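Local coordinates for protein FAD-dependent oxidoreductase (Actinomadura kijaniata, PDB 3M9V) that is a flavin-dependent oxidoreductase of the acyl-CoA dehydrogenase family that binds dTDP and takes part in the biosynthesis of the sugar D-kijanose, at residues A[181-186]-A[227-232]; A[101-106]-A[261-266]; A[145-148]-A[152-155]. One frame throughout, in Å; residues are numbered along the deposited sequence.

Interaction 1: A[181-186]-A[227-232]; sequences FVINAR and IVFDDC
I183 and F229 reach for each other from opposite directions, the isoleucine slanting against the far end of the ring, and everything that passes between 181-186 and 227-232 is apolar. CD1 of I183 lies 3.4 Å from CZ of F229, while CG2 of the same isoleucine stands 3.8 Å from F229 CE2, so both branches of I183 bear on the phenyl ring. The chi1 of I183, -58°, sets CG1 anti to the carbonyl carbon and sends CG2 the other way, which is how the two branches come to share one ring.

The second group of contacts converges on I227. Its CD1 meets CD1 of I183 tip to tip at 3.8 Å, and the same methyl reaches CD1 of F181 at 3.8 Å, slanting against that ring. An alanine at I183 would strip away both branches and is likely to open a gap beside CZ of F229 and take away one of the two side chains that meet the I227 methyl across this contact.

The strand axes are 11.0 Å apart and cross at -68°, too far and too steep for backbone pairing. F208 meets the F181 ring, and L165 and K169 pack on F229. Two distant strands of a curled sheet thus face each other across a buried apolar interior, as in the beta-barrel-like middle domain of the acyl-CoA dehydrogenase family.

Interaction 2: A[101-106]-A[261-266]; sequences ALHMQL and VSVLGV
Water 1 is gripped by three groups and joins H103 to S262: NE2 of H103 lies 2.9 Å from it, OG of S262 2.7 Å, and the backbone N of S262 donates to it over 3.0 Å. This water gives the imidazole a polar link to the opposing segment that the two side chains do not make directly. S262 OG sits at the edge of the H103 ring, in its plane, 3.2 Å from CD2, which makes it a polar neighbour of a ring carbon.

V263 covers the ring from one side. Its CB stands over the centre of the imidazole, 3.8 Å from the centroid and 8° off the normal, a CH-pi contact with the two side chains crossing at about a right angle. CG2 leans over the same ring, 4.0 Å from CG of H103. The imidazole reaches this place because its CG is anti to the backbone N (chi1 166°), carrying the ring off helix 96-118 toward the other segment.

The contact packs a helix of the N-terminal domain against the start of helix 264-283 in the C-terminal domain, the two helical domains of the acyl-CoA dehydrogenase fold. Residues 261-263 already have helical backbone angles, and V266 N bonds to V263 O at 3.0 Å, three residues back. Helix 81-94 adds L88, which touches both H103 and S262, while L100 and M386 pack against V263. ND1 of H103 is buried here without a polar partner in the model, whereas NE2 is served by the water.

Interaction 3: A[145-148]-A[152-155]; sequences IKDH and VTTL
D147 holds T153 with both carboxylate oxygens. The hydroxyl OG1 of T153 donates to D147 OD1 over 2.8 Å, and the backbone N of T153 donates to D147 OD2 over 3.2 Å, with an N-H...O angle of 159°. That same N-H has a weak, longer bond to OD1. Neither of the two main donors lies in the carboxylate plane: the hydroxyl meets OD1 from 39° out of it and the amide meets OD2 from 42°. The hydroxyl is brought to OD1 by a side-chain torsion of T153 that keeps OG1 beside its own backbone N, where both donors can serve one carboxylate.

The carboxylate also has a charged partner beyond the two segments, since OD1 forms a salt bridge with K169 NZ. T153 OG1 is shared too, because R168 N bonds to it. Water 2 adds a bridge on the other oxygen, donating to D147 OD2 and, at 2.7 Å, to T153 O.

Outward from this polar centre the packing is slight. CA of V152 comes to 3.4 Å from D147 OD2, and its CG2 stands 4.1 Å from the same oxygen, placing an aliphatic flank beside the carboxylate. On the T153 side, I183 and A185 of strand 180-187 touch the threonine, and L165 adds to its cover.

With a lysine, a hydroxyl, a backbone N-H and a water all meeting it, D147 would be expected to stay ionised, and its grip on T153 ties the end of strand 141-147 to the chain entering strand 154-157.

In the fold
Interactions 1 and 3 are neighbours in the middle domain, their centres 7 Å apart. Strand 180-187 lies beside both strands joined by interaction 3, and R186 O of interaction 1 is 2.9 Å from L155 N of interaction 3, a probable hydrogen bond. N184 ND2 packs on I145 CG2 at 3.7 Å, bringing a dTDP-binding residue against one of the FMN site, although no FMN is bound to this chain. Interaction 2 stands apart between the helical domains, its centre 22 Å from each of the others, and its loop encloses both along the chain. N184 of interaction 1 makes a weak hydrogen bond to the diphosphate, while the side chains of H103 and D147 stay about 9 and 12 Å from the ligand.

Interaction 1: A[181-186]-A[227-232]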
ATOM      1  N   PHE A 181       0.831  41.878   8.064  1.00 22.19           N
ATOM      2  CA  PHE A 181       0.059  40.795   7.448  1.00 22.70           C
ATOM      3  C   PHE A 181      -0.018  41.089   5.957  1.00 24.17           C
ATOM      4  O   PHE A 181      -0.608  42.108   5.542  1.00 25.07           O
ATOM      5  CB  PHE A 181      -1.344  40.726   8.060  1.00 21.01           C
ATOM      6  CG  PHE A 181      -1.347  40.347   9.506  1.00 21.54           C
ATOM      7  CD1 PHE A 181      -1.611  39.040   9.897  1.00 22.46           C
ATOM      8  CD2 PHE A 181      -0.999  41.276  10.476  1.00 23.53           C
ATOM      9  CE1 PHE A 181      -1.587  38.681  11.243  1.00 22.69           C
ATOM     10  CE2 PHE A 181      -0.950  40.934  11.818  1.00 19.99           C
ATOM     11  CZ  PHE A 181      -1.247  39.636  12.198  1.00 25.39           C
ATOM     12  N   VAL A 182       0.618  40.238   5.154  1.00 25.53           N
ATOM     13  CA  VAL A 182       0.506  40.359   3.702  1.00 24.75           C
ATOM     14  C   VAL A 182      -0.746  39.615   3.250  1.00 26.65           C
ATOM     15  O   VAL A 182      -0.903  38.437   3.572  1.00 25.79           O
ATOM     16  CB  VAL A 182       1.743  39.771   3.008  1.00 26.16           C
ATOM     17  CG1 VAL A 182       1.651  39.906   1.491  1.00 24.01           C
ATOM     18  CG2 VAL A 182       2.979  40.473   3.482  1.00 23.20           C
ATOM     19  N   ILE A 183      -1.653  40.286   2.543  1.00 25.72           N
ATOM     20  CA  ILE A 183      -3.005  39.767   2.366  1.00 25.34           C
ATOM     21  C   ILE A 183      -3.223  39.635   0.868  1.00 28.51           C
ATOM     22  O   ILE A 183      -2.905  40.558   0.115  1.00 28.90           O
ATOM     23  CB  ILE A 183      -4.070  40.745   2.918  1.00 25.78           C
ATOM     24  CG1 ILE A 183      -3.812  41.020   4.402  1.00 26.33           C
ATOM     25  CG2 ILE A 183      -5.497  40.204   2.798  1.00 25.12           C
ATOM     26  CD1 ILE A 183      -3.851  39.769   5.258  1.00 20.95           C
ATOM     27  N   ASN A 184      -3.738  38.494   0.426  1.00 28.13           N
ATOM     28  CA  ASN A 184      -4.077  38.373  -0.983  1.00 30.50           C
ATOM     29  C   ASN A 184      -5.482  38.922  -1.204  1.00 29.77           C
ATOM     30  O   ASN A 184      -6.450  38.424  -0.625  1.00 31.53           O
ATOM     31  CB  ASN A 184      -4.036  36.910  -1.411  1.00 33.01           C
ATOM     32  CG  ASN A 184      -2.614  36.384  -1.496  1.00 39.23           C
ATOM     33  OD1 ASN A 184      -1.650  37.058  -1.119  1.00 43.97           O
ATOM     34  ND2 ASN A 184      -2.481  35.175  -2.027  1.00 48.85           N
ATOM     35  N   ALA A 185      -5.613  39.935  -2.050  1.00 29.36           N
ATOM     36  CA  ALA A 185      -6.924  40.564  -2.168  1.00 28.22           C
ATOM     37  C   ALA A 185      -7.117  40.871  -3.647  1.00 29.00           C
ATOM     38  O   ALA A 185      -6.171  40.746  -4.427  1.00 30.87           O
ATOM     39  CB  ALA A 185      -6.962  41.831  -1.303  1.00 26.55           C
ATOM     40  N   ARG A 186      -8.322  41.272  -4.039  1.00 30.43           N
ATOM     41  CA  ARG A 186      -8.548  41.815  -5.386  1.00 35.05           C
ATOM     42  C   ARG A 186      -9.145  43.225  -5.293  1.00 36.01           C
ATOM     43  O   ARG A 186      -9.909  43.510  -4.365  1.00 34.38           O
ATOM     44  CB  ARG A 186      -9.562  40.938  -6.128  1.00 33.12           C
ATOM     45  CG  ARG A 186     -10.877  40.904  -5.374  1.00 38.16           C
ATOM     46  CD  ARG A 186     -11.893  40.029  -6.074  1.00 52.03           C
ATOM     47  NE  ARG A 186     -11.347  38.699  -6.341  1.00 62.98           N
ATOM     48  CZ  ARG A 186     -11.911  37.814  -7.158  1.00 66.23           C
ATOM     49  NH1 ARG A 186     -11.332  36.634  -7.342  1.00 68.88           N
ATOM     50  NH2 ARG A 186     -13.039  38.112  -7.793  1.00 65.85           N
ATOM     51  N   ILE A 227      -8.372  36.157  10.493  1.00 23.65           N
ATOM     52  CA  ILE A 227      -8.171  37.596  10.731  1.00 23.37           C
ATOM     53  C   ILE A 227      -9.225  38.367   9.923  1.00 24.62           C
ATOM     54  O   ILE A 227      -9.602  37.930   8.836  1.00 21.69           O
ATOM     55  CB  ILE A 227      -6.760  38.077  10.389  1.00 21.27           C
ATOM     56  CG1 ILE A 227      -6.490  37.916   8.886  1.00 17.12           C
ATOM     57  CG2 ILE A 227      -5.697  37.418  11.305  1.00 21.45           C
ATOM     58  CD1 ILE A 227      -5.074  38.199   8.501  1.00 24.24           C
ATOM     59  N   VAL A 228      -9.726  39.475  10.465  1.00 26.06           N
ATOM     60  CA  VAL A 228     -10.892  40.170   9.916  1.00 25.96           C
ATOM     61  C   VAL A 228     -10.579  41.628   9.597  1.00 26.88           C
ATOM     62  O   VAL A 228      -9.886  42.294  10.374  1.00 26.11           O
ATOM     63  CB  VAL A 228     -12.059  40.144  10.909  1.00 28.38           C
ATOM     64  CG1 VAL A 228     -13.339  40.669  10.259  1.00 28.36           C
ATOM     65  CG2 VAL A 228     -12.287  38.727  11.399  1.00 26.53           C
ATOM     66  N   PHE A 229     -11.069  42.107   8.456  1.00 24.56           N
ATOM     67  CA  PHE A 229     -10.765  43.447   7.974  1.00 25.15           C
ATOM     68  C   PHE A 229     -12.128  44.116   7.813  1.00 26.62           C
ATOM     69  O   PHE A 229     -12.974  43.606   7.089  1.00 26.41           O
ATOM     70  CB  PHE A 229     -10.052  43.463   6.617  1.00 25.01           C
ATOM     71  CG  PHE A 229      -9.016  42.386   6.466  1.00 24.56           C
ATOM     72  CD1 PHE A 229      -7.848  42.413   7.207  1.00 25.33           C
ATOM     73  CD2 PHE A 229      -9.210  41.350   5.564  1.00 28.11           C
ATOM     74  CE1 PHE A 229      -6.885  41.399   7.092  1.00 31.24           C
ATOM     75  CE2 PHE A 229      -8.267  40.340   5.449  1.00 26.78           C
ATOM     76  CZ  PHE A 229      -7.095  40.361   6.201  1.00 25.39           C
ATOM     77  N   ASP A 230     -12.329  45.239   8.495  1.00 27.06           N
ATOM     78  CA  ASP A 230     -13.601  45.976   8.459  1.00 26.96           C
ATOM     79  C   ASP A 230     -13.202  47.394   8.049  1.00 26.42           C
ATOM     80  O   ASP A 230     -12.771  48.209   8.876  1.00 24.43           O
ATOM     81  CB  ASP A 230     -14.258  45.879   9.840  1.00 26.97           C
ATOM     82  CG  ASP A 230     -15.493  46.753   9.986  1.00 36.96           C
ATOM     83  OD1 ASP A 230     -16.257  46.889   9.001  1.00 36.99           O
ATOM     84  OD2 ASP A 230     -15.686  47.270  11.113  1.00 40.76           O
ATOM     85  N   ASP A 231     -13.230  47.617   6.738  1.00 25.88           N
ATOM     86  CA  ASP A 231     -12.787  48.877   6.159  1.00 28.79           C
ATOM     87  C   ASP A 231     -11.450  49.376   6.714  1.00 28.67           C
ATOM     88  O   ASP A 231     -11.409  50.486   7.262  1.00 25.31           O
ATOM     89  CB  ASP A 231     -13.850  49.949   6.450  1.00 29.28           C
ATOM     90  CG  ASP A 231     -15.061  49.818   5.534  1.00 37.05           C
ATOM     91  OD1 ASP A 231     -14.971  49.146   4.485  1.00 42.95           O
ATOM     92  OD2 ASP A 231     -16.140  50.359   5.833  1.00 40.23           O
ATOM     93  N   CYS A 232     -10.390  48.575   6.601  1.00 25.81           N
ATOM     94  CA  CYS A 232      -9.089  48.967   7.138  1.00 25.75           C
ATOM     95  C   CYS A 232      -8.464  49.926   6.143  1.00 26.30           C
ATOM     96  O   CYS A 232      -8.302  49.587   4.973  1.00 27.34           O
ATOM     97  CB  CYS A 232      -8.126  47.780   7.275  1.00 25.84           C
ATOM     98  SG  CYS A 232      -8.766  46.545   8.438  1.00 27.17           S
TER

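Interaction 2: A[101-106]-A[261-266]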
ATOM      1  N   ALA A 101       4.867  27.655  12.043  1.00 14.69           N
ATOM      2  CA  ALA A 101       4.850  29.103  12.198  1.00 15.43           C
ATOM      3  C   ALA A 101       6.157  29.738  11.748  1.00 15.45           C
ATOM      4  O   ALA A 101       6.096  30.706  11.016  1.00 14.01           O
ATOM      5  CB  ALA A 101       4.534  29.543  13.626  1.00 13.41           C
ATOM      6  N   LEU A 102       7.315  29.237  12.197  1.00 16.48           N
ATOM      7  CA  LEU A 102       8.579  29.764  11.695  1.00 16.76           C
ATOM      8  C   LEU A 102       8.751  29.779  10.174  1.00 16.53           C
ATOM      9  O   LEU A 102       9.336  30.719   9.636  1.00 17.45           O
ATOM     10  CB  LEU A 102       9.759  29.029  12.332  1.00 15.31           C
ATOM     11  CG  LEU A 102      11.157  29.544  11.997  1.00 20.08           C
ATOM     12  CD1 LEU A 102      11.233  30.967  12.569  1.00 24.48           C
ATOM     13  CD2 LEU A 102      12.181  28.658  12.716  1.00 18.04           C
ATOM     14  N   HIS A 103       8.304  28.731   9.486  1.00 15.27           N
ATOM     15  CA  HIS A 103       8.346  28.700   8.028  1.00 13.92           C
ATOM     16  C   HIS A 103       7.708  29.969   7.429  1.00 15.43           C
ATOM     17  O   HIS A 103       8.219  30.478   6.431  1.00 15.69           O
ATOM     18  CB  HIS A 103       7.587  27.492   7.465  1.00 12.03           C
ATOM     19  CG  HIS A 103       7.320  27.588   5.995  1.00 13.62           C
ATOM     20  ND1 HIS A 103       6.134  28.072   5.475  1.00 14.28           N
ATOM     21  CD2 HIS A 103       8.113  27.312   4.930  1.00 14.53           C
ATOM     22  CE1 HIS A 103       6.190  28.055   4.152  1.00 12.78           C
ATOM     23  NE2 HIS A 103       7.389  27.617   3.799  1.00 18.56           N
ATOM     24  N   MET A 104       6.620  30.483   7.999  1.00 15.44           N
ATOM     25  CA  MET A 104       5.924  31.644   7.381  1.00 16.33           C
ATOM     26  C   MET A 104       6.877  32.848   7.424  1.00 17.40           C
ATOM     27  O   MET A 104       7.013  33.609   6.467  1.00 17.94           O
ATOM     28  CB  MET A 104       4.669  32.024   8.197  1.00 17.53           C
ATOM     29  CG  MET A 104       3.529  30.972   8.247  1.00 19.74           C
ATOM     30  SD  MET A 104       3.124  30.233   6.644  1.00 32.63           S
ATOM     31  CE  MET A 104       2.361  31.665   5.899  1.00 31.39           C
ATOM     32  N   GLN A 105       7.596  33.010   8.532  1.00 16.60           N
ATOM     33  CA  GLN A 105       8.561  34.109   8.595  1.00 19.16           C
ATOM     34  C   GLN A 105       9.736  33.928   7.636  1.00 19.28           C
ATOM     35  O   GLN A 105      10.111  34.857   6.919  1.00 19.03           O
ATOM     36  CB  GLN A 105       9.156  34.236   9.994  1.00 18.95           C
ATOM     37  CG  GLN A 105      10.172  35.386  10.087  1.00 21.10           C
ATOM     38  CD  GLN A 105       9.482  36.726  10.395  1.00 24.48           C
ATOM     39  OE1 GLN A 105       8.253  36.827  10.381  1.00 20.87           O
ATOM     40  NE2 GLN A 105      10.275  37.752  10.679  1.00 21.74           N
ATOM     41  N   LEU A 106      10.360  32.751   7.685  1.00 20.24           N
ATOM     42  CA  LEU A 106      11.540  32.496   6.857  1.00 19.21           C
ATOM     43  C   LEU A 106      11.233  32.585   5.367  1.00 20.25           C
ATOM     44  O   LEU A 106      12.010  33.130   4.584  1.00 20.97           O
ATOM     45  CB  LEU A 106      12.239  31.174   7.185  1.00 17.62           C
ATOM     46  CG  LEU A 106      12.666  31.069   8.657  1.00 20.08           C
ATOM     47  CD1 LEU A 106      13.617  29.908   8.854  1.00 22.19           C
ATOM     48  CD2 LEU A 106      13.382  32.325   9.090  1.00 21.28           C
ATOM     49  N   VAL A 261       7.403  25.641  -0.560  1.00 16.88           N
ATOM     50  CA  VAL A 261       8.083  24.358  -0.763  1.00 15.37           C
ATOM     51  C   VAL A 261       8.962  23.914   0.410  1.00 16.60           C
ATOM     52  O   VAL A 261       9.118  22.709   0.687  1.00 15.32           O
ATOM     53  CB  VAL A 261       8.831  24.287  -2.132  1.00 15.01           C
ATOM     54  CG1 VAL A 261      10.107  25.117  -2.085  1.00 13.05           C
ATOM     55  CG2 VAL A 261       9.160  22.810  -2.391  1.00 13.89           C
ATOM     56  N   SER A 262       9.495  24.887   1.145  1.00 13.32           N
ATOM     57  CA  SER A 262      10.394  24.521   2.223  1.00 14.38           C
ATOM     58  C   SER A 262       9.682  23.897   3.434  1.00 14.48           C
ATOM     59  O   SER A 262      10.274  23.229   4.311  1.00 15.07           O
ATOM     60  CB  SER A 262      11.403  25.663   2.484  1.00 14.24           C
ATOM     61  OG  SER A 262      10.827  26.703   3.255  1.00 17.68           O
ATOM     62  N   VAL A 263       8.382  24.130   3.503  1.00 13.32           N
ATOM     63  CA  VAL A 263       7.552  23.551   4.557  1.00 16.54           C
ATOM     64  C   VAL A 263       7.552  22.017   4.533  1.00 15.22           C
ATOM     65  O   VAL A 263       7.127  21.421   5.510  1.00 12.60           O
ATOM     66  CB  VAL A 263       6.084  24.049   4.532  1.00 17.63           C
ATOM     67  CG1 VAL A 263       5.237  23.177   3.646  1.00 17.61           C
ATOM     68  CG2 VAL A 263       5.513  23.996   5.949  1.00 19.34           C
ATOM     69  N   LEU A 264       8.038  21.400   3.455  1.00 14.65           N
ATOM     70  CA  LEU A 264       8.179  19.961   3.362  1.00 14.62           C
ATOM     71  C   LEU A 264       9.151  19.489   4.453  1.00 16.14           C
ATOM     72  O   LEU A 264       8.969  18.381   4.937  1.00 14.96           O
ATOM     73  CB  LEU A 264       8.710  19.512   1.987  1.00 13.89           C
ATOM     74  CG  LEU A 264       7.756  19.659   0.781  1.00 19.12           C
ATOM     75  CD1 LEU A 264       8.242  19.085  -0.561  1.00 19.15           C
ATOM     76  CD2 LEU A 264       6.329  19.161   1.113  1.00 14.71           C
ATOM     77  N   GLY A 265      10.150  20.295   4.811  1.00 12.35           N
ATOM     78  CA  GLY A 265      11.055  19.972   5.905  1.00 14.05           C
ATOM     79  C   GLY A 265      10.347  19.719   7.224  1.00 14.42           C
ATOM     80  O   GLY A 265      10.818  18.935   8.058  1.00 15.40           O
ATOM     81  N   VAL A 266       9.194  20.353   7.425  1.00 14.12           N
ATOM     82  CA  VAL A 266       8.417  20.193   8.669  1.00 12.80           C
ATOM     83  C   VAL A 266       7.980  18.730   8.834  1.00 15.61           C
ATOM     84  O   VAL A 266       8.212  18.075   9.855  1.00 13.61           O
ATOM     85  CB  VAL A 266       7.238  21.178   8.732  1.00 13.89           C
ATOM     86  CG1 VAL A 266       6.386  20.884   9.990  1.00 10.75           C
ATOM     87  CG2 VAL A 266       7.792  22.634   8.755  1.00 13.24           C
TER
HETATM   88  O   HOH W   1       9.137  27.826   1.462  1.00 19.82           O

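Interaction 3: A[145-148]-A[152-155]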
ATOM      1  N   ILE A 145      -3.919  34.316   3.102  1.00 31.11           N
ATOM      2  CA  ILE A 145      -4.052  33.871   1.721  1.00 32.63           C
ATOM      3  C   ILE A 145      -5.486  33.471   1.399  1.00 32.39           C
ATOM      4  O   ILE A 145      -6.088  33.980   0.462  1.00 31.84           O
ATOM      5  CB  ILE A 145      -3.093  32.702   1.429  1.00 34.82           C
ATOM      6  CG1 ILE A 145      -1.661  33.188   1.663  1.00 35.36           C
ATOM      7  CG2 ILE A 145      -3.326  32.198   0.004  1.00 32.97           C
ATOM      8  CD1 ILE A 145      -0.661  32.051   1.726  1.00 38.18           C
ATOM      9  N   LYS A 146      -6.069  32.600   2.209  1.00 32.52           N
ATOM     10  CA  LYS A 146      -7.342  31.999   1.840  1.00 33.30           C
ATOM     11  C   LYS A 146      -8.546  32.697   2.458  1.00 32.75           C
ATOM     12  O   LYS A 146      -8.628  32.844   3.685  1.00 29.72           O
ATOM     13  CB  LYS A 146      -7.370  30.518   2.236  1.00 35.29           C
ATOM     14  CG  LYS A 146      -8.756  29.879   2.030  1.00 36.13           C
ATOM     15  CD  LYS A 146      -8.653  28.434   1.588  1.00 46.22           C
ATOM     16  CE  LYS A 146      -9.911  27.640   1.925  1.00 49.40           C
ATOM     17  NZ  LYS A 146      -9.464  26.612   2.907  1.00 50.30           N
ATOM     18  N   ASP A 147      -9.459  33.113   1.587  1.00 30.62           N
ATOM     19  CA  ASP A 147     -10.695  33.732   2.022  1.00 32.20           C
ATOM     20  C   ASP A 147     -11.520  32.784   2.867  1.00 33.51           C
ATOM     21  O   ASP A 147     -11.654  31.620   2.516  1.00 33.54           O
ATOM     22  CB  ASP A 147     -11.517  34.184   0.817  1.00 32.92           C
ATOM     23  CG  ASP A 147     -11.111  35.552   0.340  1.00 35.11           C
ATOM     24  OD1 ASP A 147     -10.343  36.234   1.049  1.00 33.21           O
ATOM     25  OD2 ASP A 147     -11.541  35.928  -0.767  1.00 37.93           O
ATOM     26  N   HIS A 148     -12.049  33.271   3.983  1.00 35.11           N
ATOM     27  CA  HIS A 148     -13.120  32.589   4.698  1.00 38.31           C
ATOM     28  C   HIS A 148     -14.374  32.439   3.824  1.00 41.57           C
ATOM     29  O   HIS A 148     -14.607  33.239   2.919  1.00 41.21           O
ATOM     30  CB  HIS A 148     -13.457  33.413   5.937  1.00 37.69           C
ATOM     31  CG  HIS A 148     -14.492  32.785   6.816  1.00 42.07           C
ATOM     32  ND1 HIS A 148     -14.167  32.068   7.949  1.00 41.72           N
ATOM     33  CD2 HIS A 148     -15.843  32.752   6.722  1.00 42.06           C
ATOM     34  CE1 HIS A 148     -15.274  31.636   8.526  1.00 44.97           C
ATOM     35  NE2 HIS A 148     -16.305  32.041   7.803  1.00 46.01           N
ATOM     36  N   VAL A 152     -15.375  37.688   0.376  1.00 40.79           N
ATOM     37  CA  VAL A 152     -14.331  37.824  -0.631  1.00 39.51           C
ATOM     38  C   VAL A 152     -13.501  39.089  -0.382  1.00 39.59           C
ATOM     39  O   VAL A 152     -14.007  40.210  -0.484  1.00 39.19           O
ATOM     40  CB  VAL A 152     -14.911  37.799  -2.049  1.00 40.47           C
ATOM     41  CG1 VAL A 152     -16.203  38.603  -2.077  1.00 43.48           C
ATOM     42  CG2 VAL A 152     -13.902  38.302  -3.066  1.00 39.30           C
ATOM     43  N   THR A 153     -12.222  38.922  -0.054  1.00 36.04           N
ATOM     44  CA  THR A 153     -11.473  40.029   0.525  1.00 32.71           C
ATOM     45  C   THR A 153     -11.157  41.010  -0.597  1.00 33.96           C
ATOM     46  O   THR A 153     -10.469  40.661  -1.556  1.00 33.31           O
ATOM     47  CB  THR A 153     -10.182  39.530   1.197  1.00 33.01           C
ATOM     48  OG1 THR A 153     -10.536  38.720   2.321  1.00 25.63           O
ATOM     49  CG2 THR A 153      -9.320  40.703   1.668  1.00 30.14           C
ATOM     50  N   THR A 154     -11.642  42.245  -0.474  1.00 32.96           N
ATOM     51  CA  THR A 154     -11.585  43.197  -1.587  1.00 33.18           C
ATOM     52  C   THR A 154     -11.002  44.535  -1.139  1.00 31.74           C
ATOM     53  O   THR A 154     -11.195  44.965  -0.002  1.00 32.25           O
ATOM     54  CB  THR A 154     -12.998  43.424  -2.184  1.00 32.31           C
ATOM     55  OG1 THR A 154     -13.872  43.825  -1.130  1.00 40.07           O
ATOM     56  CG2 THR A 154     -13.604  42.115  -2.615  1.00 35.79           C
ATOM     57  N   LEU A 155     -10.258  45.174  -2.030  1.00 30.82           N
ATOM     58  CA  LEU A 155      -9.707  46.491  -1.768  1.00 35.66           C
ATOM     59  C   LEU A 155     -10.526  47.502  -2.569  1.00 37.09           C
ATOM     60  O   LEU A 155     -10.756  47.325  -3.765  1.00 36.43           O
ATOM     61  CB  LEU A 155      -8.261  46.591  -2.254  1.00 34.04           C
ATOM     62  CG  LEU A 155      -6.985  46.476  -1.421  1.00 38.61           C
ATOM     63  CD1 LEU A 155      -5.820  46.872  -2.321  1.00 35.38           C
ATOM     64  CD2 LEU A 155      -6.995  47.328  -0.155  1.00 31.17           C
TER
HETATM   65  O   HOH W   2      -9.890  38.131  -2.344  1.00 46.68           O